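Local coordinates for type IV pilus biogenesis protein PilB (Streptococcus sanguinis, PDB 7B7P) that serves as a minor pilin of type IV pili with a direct role in adhesion, carrying a metal-binding von Willebrand factor A-like module on its pilin part, at residues I209-V214 with N232-T237; N161-F166 with Q272-K277; I203-E208 with D411-I416; D154-Q159 with D419-S424. All coordinates share one frame; numbering follows the deposited sequence.

Contact 1: residues I209-V214 with N232-T237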
loop_
_atom_site.group_PDB
_atom_site.type_symbol
_atom_site.label_atom_id
_atom_site.label_comp_id
_atom_site.label_asym_id
_atom_site.label_seq_id
_atom_site.Cartn_x
_atom_site.Cartn_y
_atom_site.Cartn_z
ATOM N N ILE A 209 13.059 1.025 -3.024
ATOM C CA ILE A 209 12.059 1.598 -3.923
ATOM C C ILE A 209 12.556 2.903 -4.540
ATOM O O ILE A 209 12.201 3.234 -5.681
ATOM C CB ILE A 209 10.725 1.804 -3.175
ATOM C CG1 ILE A 209 10.376 0.569 -2.337
ATOM C CG2 ILE A 209 9.608 2.104 -4.150
ATOM C CD1 ILE A 209 8.967 0.576 -1.784
ATOM N N GLY A 210 13.384 3.661 -3.813
ATOM C CA GLY A 210 13.801 4.986 -4.247
ATOM C C GLY A 210 12.699 6.033 -4.219
ATOM O O GLY A 210 11.516 5.701 -4.345
ATOM N N ASN A 211 13.075 7.304 -4.047
ATOM C CA ASN A 211 12.138 8.427 -4.143
ATOM C C ASN A 211 11.079 8.353 -3.041
ATOM O O ASN A 211 9.876 8.511 -3.273
ATOM C CB ASN A 211 11.495 8.483 -5.530
ATOM C CG ASN A 211 11.788 9.774 -6.247
ATOM O OD1 ASN A 211 12.577 10.600 -5.769
ATOM N ND2 ASN A 211 11.150 9.968 -7.398
ATOM N N ILE A 212 11.550 8.136 -1.820
ATOM C CA ILE A 212 10.688 7.710 -0.734
ATOM C C ILE A 212 11.234 8.312 0.552
ATOM O O ILE A 212 12.382 8.055 0.927
ATOM C CB ILE A 212 10.605 6.173 -0.657
ATOM C CG1 ILE A 212 9.890 5.696 0.604
ATOM C CG2 ILE A 212 11.981 5.535 -0.822
ATOM C CD1 ILE A 212 9.282 4.303 0.415
ATOM N N SER A 213 10.432 9.153 1.198
ATOM C CA SER A 213 10.844 9.785 2.440
ATOM C C SER A 213 9.954 9.347 3.595
ATOM O O SER A 213 8.814 8.914 3.412
ATOM C CB SER A 213 10.862 11.316 2.315
ATOM O OG SER A 213 9.834 11.757 1.466
ATOM N N VAL A 214 10.511 9.437 4.794
ATOM C CA VAL A 214 9.893 8.904 5.993
ATOM C C VAL A 214 10.091 9.904 7.128
ATOM O O VAL A 214 11.037 10.696 7.124
ATOM C CB VAL A 214 10.493 7.521 6.359
ATOM C CG1 VAL A 214 10.558 6.601 5.137
ATOM C CG2 VAL A 214 11.886 7.681 6.928
ATOM N N ASN A 232 14.575 11.953 3.004
ATOM C CA ASN A 232 14.650 11.164 1.782
ATOM C C ASN A 232 15.736 10.107 1.954
ATOM O O ASN A 232 16.876 10.429 2.307
ATOM C CB ASN A 232 14.948 12.045 0.571
ATOM C CG ASN A 232 14.716 11.323 -0.746
ATOM O OD1 ASN A 232 14.757 10.093 -0.813
ATOM N ND2 ASN A 232 14.480 12.086 -1.803
ATOM N N LEU A 233 15.377 8.843 1.729
ATOM C CA LEU A 233 16.346 7.771 1.926
ATOM C C LEU A 233 17.402 7.729 0.827
ATOM O O LEU A 233 18.491 7.195 1.060
ATOM C CB LEU A 233 15.632 6.423 2.020
ATOM C CG LEU A 233 14.464 6.347 3.005
ATOM C CD1 LEU A 233 13.743 5.027 2.844
ATOM C CD2 LEU A 233 14.936 6.542 4.432
ATOM N N ASP A 234 17.111 8.285 -0.355
ATOM C CA ASP A 234 18.114 8.360 -1.414
ATOM C C ASP A 234 19.274 9.273 -1.045
ATOM O O ASP A 234 20.322 9.221 -1.700
ATOM C CB ASP A 234 17.482 8.834 -2.720
ATOM C CG ASP A 234 16.461 7.851 -3.264
ATOM O OD1 ASP A 234 16.220 6.816 -2.602
ATOM O OD2 ASP A 234 15.906 8.106 -4.357
ATOM N N ASN A 235 19.110 10.109 -0.022
ATOM C CA ASN A 235 20.190 10.916 0.521
ATOM C C ASN A 235 20.763 10.321 1.793
ATOM O O ASN A 235 21.571 10.974 2.458
ATOM C CB ASN A 235 19.722 12.350 0.804
ATOM C CG ASN A 235 18.978 12.983 -0.367
ATOM O OD1 ASN A 235 18.983 12.467 -1.492
ATOM N ND2 ASN A 235 18.343 14.123 -0.107
ATOM N N GLY A 236 20.345 9.117 2.168
ATOM C CA GLY A 236 20.897 8.524 3.365
ATOM C C GLY A 236 19.915 7.870 4.315
ATOM O O GLY A 236 19.119 8.543 4.985
ATOM N N THR A 237 19.978 6.536 4.366
ATOM C CA THR A 237 19.376 5.744 5.433
ATOM C C THR A 237 19.862 6.178 6.808
ATOM O O THR A 237 19.224 5.854 7.816
ATOM C CB THR A 237 19.713 4.264 5.233
ATOM O OG1 THR A 237 21.055 4.024 5.678
ATOM C CG2 THR A 237 19.619 3.892 3.761
#

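Contact 2: residues N161-F166 with Q272-K277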
loop_
_atom_site.group_PDB
_atom_site.type_symbol
_atom_site.label_atom_id
_atom_site.label_comp_id
_atom_site.label_asym_id
_atom_site.label_seq_id
_atom_site.Cartn_x
_atom_site.Cartn_y
_atom_site.Cartn_z
ATOM N N ASN A 161 6.976 10.597 -6.000
ATOM C CA ASN A 161 7.520 10.639 -4.653
ATOM C C ASN A 161 6.554 9.961 -3.690
ATOM O O ASN A 161 5.338 9.945 -3.902
ATOM C CB ASN A 161 7.795 12.079 -4.220
ATOM C CG ASN A 161 8.560 12.855 -5.271
ATOM O OD1 ASN A 161 9.729 12.569 -5.531
ATOM N ND2 ASN A 161 7.901 13.832 -5.895
ATOM N N ILE A 162 7.116 9.377 -2.635
ATOM C CA ILE A 162 6.349 8.619 -1.657
ATOM C C ILE A 162 6.749 9.079 -0.263
ATOM O O ILE A 162 7.941 9.121 0.066
ATOM C CB ILE A 162 6.584 7.103 -1.804
ATOM C CG1 ILE A 162 5.984 6.584 -3.114
ATOM C CG2 ILE A 162 6.034 6.367 -0.600
ATOM C CD1 ILE A 162 6.422 5.151 -3.463
ATOM N N ALA A 163 5.759 9.399 0.561
ATOM C CA ALA A 163 5.995 9.725 1.955
ATOM C C ALA A 163 5.355 8.665 2.837
ATOM O O ALA A 163 4.248 8.201 2.560
ATOM C CB ALA A 163 5.442 11.103 2.303
ATOM N N VAL A 164 6.069 8.275 3.886
ATOM C CA VAL A 164 5.612 7.257 4.814
ATOM C C VAL A 164 5.792 7.813 6.211
ATOM O O VAL A 164 6.907 8.161 6.604
ATOM C CB VAL A 164 6.382 5.934 4.663
ATOM C CG1 VAL A 164 5.862 4.917 5.670
ATOM C CG2 VAL A 164 6.274 5.395 3.237
ATOM N N SER A 165 4.706 7.921 6.955
ATOM C CA SER A 165 4.803 8.332 8.347
ATOM C C SER A 165 4.669 7.101 9.224
ATOM O O SER A 165 3.643 6.408 9.176
ATOM C CB SER A 165 3.749 9.378 8.718
ATOM O OG SER A 165 4.005 9.816 10.045
ATOM N N PHE A 166 5.714 6.827 10.000
ATOM C CA PHE A 166 5.705 5.775 10.998
ATOM C C PHE A 166 5.189 6.333 12.304
ATOM O O PHE A 166 5.695 7.350 12.785
ATOM C CB PHE A 166 7.110 5.208 11.205
ATOM C CG PHE A 166 7.557 4.319 10.090
ATOM C CD1 PHE A 166 7.113 3.004 10.013
ATOM C CD2 PHE A 166 8.397 4.801 9.105
ATOM C CE1 PHE A 166 7.512 2.179 8.961
ATOM C CE2 PHE A 166 8.809 3.985 8.064
ATOM C CZ PHE A 166 8.363 2.678 7.985
ATOM N N GLN A 272 3.715 17.194 3.059
ATOM C CA GLN A 272 4.709 16.626 2.160
ATOM C C GLN A 272 4.173 16.598 0.741
ATOM O O GLN A 272 2.968 16.393 0.537
ATOM C CB GLN A 272 5.089 15.209 2.584
ATOM C CG GLN A 272 5.933 15.185 3.835
ATOM C CD GLN A 272 7.269 15.878 3.632
ATOM O OE1 GLN A 272 7.998 15.561 2.703
ATOM N NE2 GLN A 272 7.589 16.832 4.498
ATOM N N PRO A 273 5.034 16.822 -0.256
ATOM C CA PRO A 273 4.537 16.943 -1.639
ATOM C C PRO A 273 4.210 15.615 -2.304
ATOM O O PRO A 273 3.441 15.618 -3.278
ATOM C CB PRO A 273 5.689 17.655 -2.374
ATOM C CG PRO A 273 6.686 18.027 -1.335
ATOM C CD PRO A 273 6.463 17.153 -0.148
ATOM N N ALA A 274 4.758 14.501 -1.805
ATOM C CA ALA A 274 4.595 13.162 -2.369
ATOM C C ALA A 274 3.185 12.871 -2.865
ATOM O O ALA A 274 2.202 13.341 -2.290
ATOM C CB ALA A 274 4.986 12.107 -1.333
ATOM N N GLN A 275 3.072 12.086 -3.929
ATOM C CA GLN A 275 1.761 11.731 -4.445
ATOM C C GLN A 275 1.223 10.427 -3.856
ATOM O O GLN A 275 0.008 10.191 -3.906
ATOM C CB GLN A 275 1.825 11.650 -5.970
ATOM C CG GLN A 275 0.476 11.559 -6.662
ATOM C CD GLN A 275 0.411 10.365 -7.590
ATOM O OE1 GLN A 275 1.449 9.827 -7.995
ATOM N NE2 GLN A 275 -0.806 9.936 -7.929
ATOM N N LEU A 276 2.082 9.587 -3.289
ATOM C CA LEU A 276 1.658 8.418 -2.529
ATOM C C LEU A 276 2.027 8.646 -1.069
ATOM O O LEU A 276 3.203 8.857 -0.757
ATOM C CB LEU A 276 2.311 7.140 -3.061
ATOM C CG LEU A 276 1.872 6.715 -4.464
ATOM C CD1 LEU A 276 2.564 5.429 -4.909
ATOM C CD2 LEU A 276 0.377 6.558 -4.502
ATOM N N LYS A 277 1.024 8.598 -0.178
ATOM C CA LYS A 277 1.218 8.895 1.238
ATOM C C LYS A 277 0.703 7.755 2.105
ATOM O O LYS A 277 -0.383 7.218 1.863
ATOM C CB LYS A 277 0.514 10.206 1.636
ATOM C CG LYS A 277 0.980 11.430 0.861
ATOM C CD LYS A 277 0.154 12.657 1.260
ATOM C CE LYS A 277 0.391 13.817 0.304
ATOM N NZ LYS A 277 0.462 15.093 1.016
#

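Contact 3: residues I203-E208 with D411-I416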
loop_
_atom_site.group_PDB
_atom_site.type_symbol
_atom_site.label_atom_id
_atom_site.label_comp_id
_atom_site.label_asym_id
_atom_site.label_seq_id
_atom_site.Cartn_x
_atom_site.Cartn_y
_atom_site.Cartn_z
ATOM N N ILE A 203 13.322 0.182 7.014
ATOM C CA ILE A 203 13.820 1.387 6.347
ATOM C C ILE A 203 14.746 1.018 5.184
ATOM O O ILE A 203 14.599 1.524 4.064
ATOM C CB ILE A 203 14.534 2.301 7.360
ATOM C CG1 ILE A 203 13.529 3.006 8.275
ATOM C CG2 ILE A 203 15.420 3.314 6.626
ATOM C CD1 ILE A 203 12.464 3.792 7.549
ATOM N N LYS A 204 15.727 0.144 5.437
ATOM C CA LYS A 204 16.618 -0.278 4.361
ATOM C C LYS A 204 15.837 -0.930 3.228
ATOM O O LYS A 204 16.157 -0.738 2.049
ATOM C CB LYS A 204 17.685 -1.224 4.899
ATOM C CG LYS A 204 18.618 -0.583 5.920
ATOM C CD LYS A 204 19.224 -1.632 6.858
ATOM C CE LYS A 204 20.647 -1.262 7.261
ATOM N NZ LYS A 204 20.954 -1.679 8.658
ATOM N N ASP A 205 14.777 -1.673 3.564
ATOM C CA ASP A 205 13.945 -2.264 2.523
ATOM C C ASP A 205 13.180 -1.196 1.740
ATOM O O ASP A 205 13.069 -1.288 0.512
ATOM C CB ASP A 205 12.991 -3.290 3.137
ATOM C CG ASP A 205 12.527 -4.324 2.131
ATOM O OD1 ASP A 205 13.207 -4.467 1.084
ATOM O OD2 ASP A 205 11.493 -4.993 2.378
ATOM N N LEU A 206 12.641 -0.178 2.429
ATOM C CA LEU A 206 11.963 0.914 1.726
ATOM C C LEU A 206 12.929 1.680 0.829
ATOM O O LEU A 206 12.551 2.113 -0.268
ATOM C CB LEU A 206 11.311 1.876 2.718
ATOM C CG LEU A 206 10.011 1.462 3.410
ATOM C CD1 LEU A 206 9.564 2.588 4.312
ATOM C CD2 LEU A 206 8.926 1.095 2.420
ATOM N N ALA A 207 14.179 1.858 1.282
ATOM C CA ALA A 207 15.181 2.579 0.496
ATOM C C ALA A 207 15.241 2.084 -0.947
ATOM O O ALA A 207 15.331 2.888 -1.884
ATOM C CB ALA A 207 16.553 2.456 1.162
ATOM N N GLU A 208 15.124 0.769 -1.148
ATOM C CA GLU A 208 15.294 0.186 -2.478
ATOM C C GLU A 208 14.277 0.723 -3.479
ATOM O O GLU A 208 14.585 0.862 -4.669
ATOM C CB GLU A 208 15.197 -1.332 -2.388
ATOM C CG GLU A 208 16.364 -1.977 -1.681
ATOM C CD GLU A 208 16.120 -3.448 -1.425
ATOM O OE1 GLU A 208 16.870 -4.044 -0.615
ATOM O OE2 GLU A 208 15.168 -4.003 -2.033
ATOM N N ASP A 411 5.928 -7.206 3.794
ATOM C CA ASP A 411 4.705 -7.148 3.005
ATOM C C ASP A 411 4.269 -5.706 2.750
ATOM O O ASP A 411 3.775 -5.388 1.662
ATOM C CB ASP A 411 3.591 -7.935 3.708
ATOM C CG ASP A 411 3.846 -9.452 3.708
ATOM O OD1 ASP A 411 4.516 -9.955 2.771
ATOM O OD2 ASP A 411 3.374 -10.148 4.638
ATOM N N ILE A 412 4.445 -4.818 3.737
ATOM C CA ILE A 412 4.036 -3.430 3.539
ATOM C C ILE A 412 4.925 -2.766 2.495
ATOM O O ILE A 412 4.434 -2.060 1.605
ATOM C CB ILE A 412 4.039 -2.662 4.881
ATOM C CG1 ILE A 412 2.914 -3.163 5.787
ATOM C CG2 ILE A 412 3.881 -1.163 4.655
ATOM C CD1 ILE A 412 3.013 -2.672 7.214
ATOM N N LYS A 413 6.237 -3.015 2.561
ATOM C CA LYS A 413 7.141 -2.574 1.500
ATOM C C LYS A 413 6.688 -3.097 0.141
ATOM O O LYS A 413 6.533 -2.327 -0.815
ATOM C CB LYS A 413 8.567 -3.031 1.801
ATOM C CG LYS A 413 9.621 -2.601 0.770
ATOM C CD LYS A 413 9.936 -3.702 -0.257
ATOM C CE LYS A 413 10.985 -3.253 -1.261
ATOM N NZ LYS A 413 10.871 -4.008 -2.538
ATOM N N LYS A 414 6.462 -4.408 0.038
ATOM C CA LYS A 414 6.038 -4.985 -1.237
ATOM C C LYS A 414 4.777 -4.305 -1.768
ATOM O O LYS A 414 4.622 -4.113 -2.980
ATOM C CB LYS A 414 5.797 -6.494 -1.082
ATOM C CG LYS A 414 7.055 -7.371 -1.030
ATOM C CD LYS A 414 6.655 -8.834 -0.824
ATOM C CE LYS A 414 7.795 -9.803 -1.115
ATOM N NZ LYS A 414 8.662 -10.094 0.069
ATOM N N GLN A 415 3.862 -3.933 -0.875
ATOM C CA GLN A 415 2.603 -3.355 -1.327
ATOM C C GLN A 415 2.756 -1.894 -1.742
ATOM O O GLN A 415 2.023 -1.426 -2.617
ATOM C CB GLN A 415 1.551 -3.498 -0.231
ATOM C CG GLN A 415 0.209 -2.901 -0.592
ATOM C CD GLN A 415 -0.487 -3.653 -1.715
ATOM O OE1 GLN A 415 -0.945 -4.788 -1.526
ATOM N NE2 GLN A 415 -0.582 -3.021 -2.892
ATOM N N ILE A 416 3.686 -1.158 -1.130
ATOM C CA ILE A 416 3.931 0.214 -1.559
ATOM C C ILE A 416 4.606 0.212 -2.921
ATOM O O ILE A 416 4.207 0.946 -3.836
ATOM C CB ILE A 416 4.772 0.971 -0.518
ATOM C CG1 ILE A 416 3.960 1.233 0.760
ATOM C CG2 ILE A 416 5.320 2.289 -1.111
ATOM C CD1 ILE A 416 4.855 1.512 1.964
#

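Contact 4: residues D154-Q159 with D419-S424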
loop_
_atom_site.group_PDB
_atom_site.type_symbol
_atom_site.label_atom_id
_atom_site.label_comp_id
_atom_site.label_asym_id
_atom_site.label_seq_id
_atom_site.Cartn_x
_atom_site.Cartn_y
_atom_site.Cartn_z
ATOM N N ASP A 154 12.570 -0.648 -20.885
ATOM C CA ASP A 154 13.534 0.054 -20.053
ATOM C C ASP A 154 12.771 0.654 -18.876
ATOM O O ASP A 154 11.582 0.964 -19.011
ATOM C CB ASP A 154 14.253 1.157 -20.849
ATOM C CG ASP A 154 13.311 1.904 -21.808
ATOM O OD1 ASP A 154 12.235 1.360 -22.161
ATOM O OD2 ASP A 154 13.655 3.031 -22.225
ATOM N N PRO A 155 13.425 0.826 -17.725
ATOM C CA PRO A 155 12.689 1.277 -16.533
ATOM C C PRO A 155 12.006 2.615 -16.766
ATOM O O PRO A 155 12.360 3.374 -17.670
ATOM C CB PRO A 155 13.778 1.395 -15.461
ATOM C CG PRO A 155 14.936 0.624 -15.990
ATOM C CD PRO A 155 14.871 0.754 -17.473
ATOM N N ILE A 156 11.000 2.891 -15.939
ATOM C CA ILE A 156 10.342 4.193 -15.963
ATOM C C ILE A 156 11.232 5.161 -15.174
ATOM O O ILE A 156 11.560 4.920 -14.016
ATOM C CB ILE A 156 8.904 4.110 -15.410
ATOM C CG1 ILE A 156 8.804 3.986 -13.880
ATOM C CG2 ILE A 156 8.180 2.923 -16.004
ATOM C CD1 ILE A 156 8.862 5.310 -13.163
ATOM N N GLN A 157 11.698 6.208 -15.859
ATOM C CA GLN A 157 12.730 7.099 -15.318
ATOM C C GLN A 157 12.038 8.362 -14.799
ATOM O O GLN A 157 11.504 9.167 -15.566
ATOM C CB GLN A 157 13.819 7.387 -16.362
ATOM C CG GLN A 157 13.487 8.312 -17.571
ATOM C CD GLN A 157 12.510 7.718 -18.600
ATOM O OE1 GLN A 157 11.420 7.256 -18.255
ATOM N NE2 GLN A 157 12.905 7.746 -19.874
ATOM N N GLY A 158 12.033 8.517 -13.479
ATOM C CA GLY A 158 11.289 9.593 -12.852
ATOM C C GLY A 158 9.949 9.153 -12.294
ATOM O O GLY A 158 8.895 9.578 -12.784
ATOM N N GLN A 159 9.968 8.305 -11.268
ATOM C CA GLN A 159 8.729 7.863 -10.650
ATOM C C GLN A 159 8.194 8.947 -9.708
ATOM O O GLN A 159 8.765 10.034 -9.562
ATOM C CB GLN A 159 8.941 6.536 -9.918
ATOM C CG GLN A 159 9.722 6.650 -8.599
ATOM C CD GLN A 159 10.639 5.457 -8.337
ATOM O OE1 GLN A 159 11.211 4.887 -9.268
ATOM N NE2 GLN A 159 10.786 5.081 -7.065
ATOM N N ASP A 419 1.817 -0.284 -5.388
ATOM C CA ASP A 419 1.084 0.950 -5.664
ATOM C C ASP A 419 1.887 1.857 -6.584
ATOM O O ASP A 419 1.340 2.436 -7.530
ATOM C CB ASP A 419 0.757 1.690 -4.368
ATOM C CG ASP A 419 -0.160 0.902 -3.448
ATOM O OD1 ASP A 419 -0.962 0.069 -3.941
ATOM O OD2 ASP A 419 -0.069 1.138 -2.220
ATOM N N LEU A 420 3.189 1.985 -6.316
ATOM C CA LEU A 420 4.066 2.804 -7.145
ATOM C C LEU A 420 4.053 2.337 -8.597
ATOM O O LEU A 420 3.832 3.133 -9.517
ATOM C CB LEU A 420 5.485 2.765 -6.578
ATOM C CG LEU A 420 6.466 3.710 -7.268
ATOM C CD1 LEU A 420 6.024 5.162 -7.095
ATOM C CD2 LEU A 420 7.851 3.508 -6.724
ATOM N N TRP A 421 4.298 1.041 -8.819
ATOM C CA TRP A 421 4.215 0.482 -10.165
ATOM C C TRP A 421 2.853 0.742 -10.789
ATOM O O TRP A 421 2.759 1.154 -11.951
ATOM C CB TRP A 421 4.513 -1.020 -10.121
ATOM C CG TRP A 421 5.961 -1.269 -10.237
ATOM C CD1 TRP A 421 6.823 -1.675 -9.247
ATOM C CD2 TRP A 421 6.750 -1.075 -11.406
ATOM N NE1 TRP A 421 8.107 -1.754 -9.741
ATOM C CE2 TRP A 421 8.087 -1.391 -11.066
ATOM C CE3 TRP A 421 6.459 -0.671 -12.719
ATOM C CZ2 TRP A 421 9.125 -1.315 -11.995
ATOM C CZ3 TRP A 421 7.493 -0.594 -13.638
ATOM C CH2 TRP A 421 8.808 -0.914 -13.273
ATOM N N PHE A 422 1.789 0.542 -10.020
ATOM C CA PHE A 422 0.447 0.615 -10.580
ATOM C C PHE A 422 0.069 2.032 -10.984
ATOM O O PHE A 422 -0.743 2.214 -11.902
ATOM C CB PHE A 422 -0.552 0.077 -9.567
ATOM C CG PHE A 422 -1.594 -0.793 -10.161
ATOM C CD1 PHE A 422 -2.698 -0.239 -10.778
ATOM C CD2 PHE A 422 -1.475 -2.176 -10.097
ATOM C CE1 PHE A 422 -3.679 -1.052 -11.334
ATOM C CE2 PHE A 422 -2.447 -3.000 -10.647
ATOM C CZ PHE A 422 -3.552 -2.439 -11.267
ATOM N N VAL A 423 0.624 3.039 -10.312
ATOM C CA VAL A 423 0.234 4.417 -10.591
ATOM C C VAL A 423 1.114 5.038 -11.676
ATOM O O VAL A 423 0.640 5.876 -12.453
ATOM C CB VAL A 423 0.242 5.254 -9.295
ATOM C CG1 VAL A 423 1.682 5.652 -8.882
ATOM C CG2 VAL A 423 -0.665 6.475 -9.444
ATOM N N SER A 424 2.381 4.625 -11.767
ATOM C CA SER A 424 3.175 4.974 -12.932
ATOM C C SER A 424 2.645 4.305 -14.196
ATOM O O SER A 424 2.957 4.750 -15.306
ATOM C CB SER A 424 4.640 4.602 -12.704
ATOM O OG SER A 424 5.048 4.866 -11.368
#

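Contact 1: residues I209-V214 with N232-T237
S213 and N232 face each other as an antiparallel non-hydrogen-bonded pair, their CA atoms 4.1 Å apart, and just beyond them the chain of 232-237 turns into a short 3-10 segment. Next to this bridge L233 N donates to I212 O at 3.2 Å. D234 keeps CG opposite its carbonyl carbon, beside the backbone N (chi1 -65°), and from there its carboxylate reaches the backbone of N211: OD2 accepts from N211 N at 3.0 Å, met from above the carboxylate plane, while OD1 adds a weak second bond. G210, which leaves the preceding helix with positive phi, a conformation glycine tolerates well, lies with its CA 3.5 Å from D234 OD1. Here helix 191-209 hands over to strand 212-219 of the von Willebrand factor A-like sheet, and D234 holds the NH of N211 at that junction. N232 opens an Asx turn: its OD1 takes the NH of D234 from above the amide plane, a role suited to asparagine. The branched L233 serves two apolar neighbours, sending CD1 to I212 CG2 and CD2 to V214 CG2, 4.1 Å each, and lying across V214, while I203 and L206 of helix 191-209 also touch L233.

Contact 2: residues N161-F166 with Q272-K277
With CG1 of I162 beside its own backbone N (chi1 -68°) and CG of L276 placed the same way (chi1 -67°), the two side chains lie next to each other and point in the same direction. Their nearest approach is I162 CG1 to L276 CB, 3.7 Å, and I162 CD1 and L276 CD1 follow at 4.1 Å. Both are buried, and L420 of helix 402-424 rests on the pair, which is why long aliphatic residues suit this face. The strands that carry them, 162-169 and 276-283, are parallel neighbours in the sheet of the von Willebrand factor A-like module, a Rossmann-like arrangement with helices on both faces. I162 pairs with L276 and A163 with K277. A163 N donates to L276 O at 2.9 Å, whereas N161 O is shared by two weak bonds, from Q275 N and L276 N. On the other face the small residues count. The methyl CB of A163 meets CB of A274 at 3.8 Å, and CB of A274 also sits 3.4 Å from both N161 O and A163 N, so a short side chain fits close against the strand backbone. K277 extends back along its own segment, where NZ donates to Q272 O at 2.9 Å and also to L269 O of helix 258-270.

Contact 3: residues I203-E208 with D411-I416
D205 and K413 meet between two nearly parallel helices, 191-209 and 402-424, which lie on the same face of the central sheet of the von Willebrand factor A-like module. The axes of the short segments 203-208 and 411-416 run 9.8 Å apart at closest approach and differ by only 16° in direction, which lets side chains from both helices meet over several residues.

The polar part of the contact is a loose charge pairing and not a salt bridge. D205 OD1 and E208 OE2 each stand 4.3 Å from K413 NZ, so the ammonium has two acidic neighbours at a distance where attraction is probably felt but no direct bond is made. Lysine suits the place because its long chain bridges the gap between the helices while its charge answers the two acids.

Closer contact comes from the methylenes. K413 starts with CG anti to its backbone N (chi1 -179°) and then bends at chi2 (-98°), which carries the aliphatic chain across the D205 carboxylate. D205 OD2 comes 3.3 Å from K413 CD.

Apolar packing forms the buried side. L206 and K413 run antiparallel alongside each other, L206 CD2 4.1 Å from K413 CG. The same leucine reaches down to the sheet, touching I212 and F166, and I416 rests on I162, as befits branched aliphatic residues. Between the helices, L206 lies roughly perpendicular to I416, with the methyl CD2 of L206 4.1 Å from the methyl CD1 of I416.

Contact 4: residues D154-Q159 with D419-S424
Q159 lies across L420 at about a right angle, and its conformation decides which part of it makes the contact. Its CG sits between the backbone N and the carbonyl carbon (chi1 74°), and the chain then bends at chi2, bringing the amide beside the leucine. Q159 NE2 comes 3.3 Å from L420 CD2, and Q159 CD is 3.8 Å from the same methyl. The same nitrogen donates to I209 O, at the end of helix 191-209, so it has a polar partner although a methyl lies beside it. In L420, CG anti to the backbone N (chi1 -173°) together with a chi2 of 62° brings CD2 to the glutamine, while the leucine also packs on L276 of the central sheet.

I156 makes the other contacts of this segment, part of the loop between strands 148-152 and 162-169. Its CG2 approaches W421 obliquely, 4.3 Å from CZ3, and its CD1 stands 4.2 Å from S424 OG. A branched aliphatic chain suits this spot because it can touch the tryptophan and the serine with separate methyls. The W421 ring also meets F137, and the last turn of helix 402-424 thereby reaches the neighbouring sheet that includes strands 136-139 and 148-152.

S424 turns its hydroxyl back onto its own helix, where OG donates to L420 O at 2.8 Å from above the carbonyl plane. That oxygen also accepts from S424 N, so the same residue binds it twice.

No hydrogen bond joins the two segments directly. Their association therefore rests on van der Waals contact, with Q159 NE2 and S424 OG each donating to a backbone carbonyl, of I209 and L420 respectively.

In the fold
Following the chain from the N terminus, segment 154-159 enters first and closes the widest loop, returning only at 419-424 near the C terminus; contacts 1, 2 and 3 all nest inside it. Segment 161-166 then begins the central sheet and meets 272-277, while 203-208 waits for 411-416, so contacts 2 and 3 cross. Contact 1 closes the shortest loop, inside those of both 2 and 3. Strands 162-169 and 212-219 join contacts 1 and 2 as sheet neighbours. Helix 402-424 serves contacts 3 and 4 in turn, first beside helix 191-209, then against the loop that joins strand 148-152 of one sheet to strand 162-169 of the other.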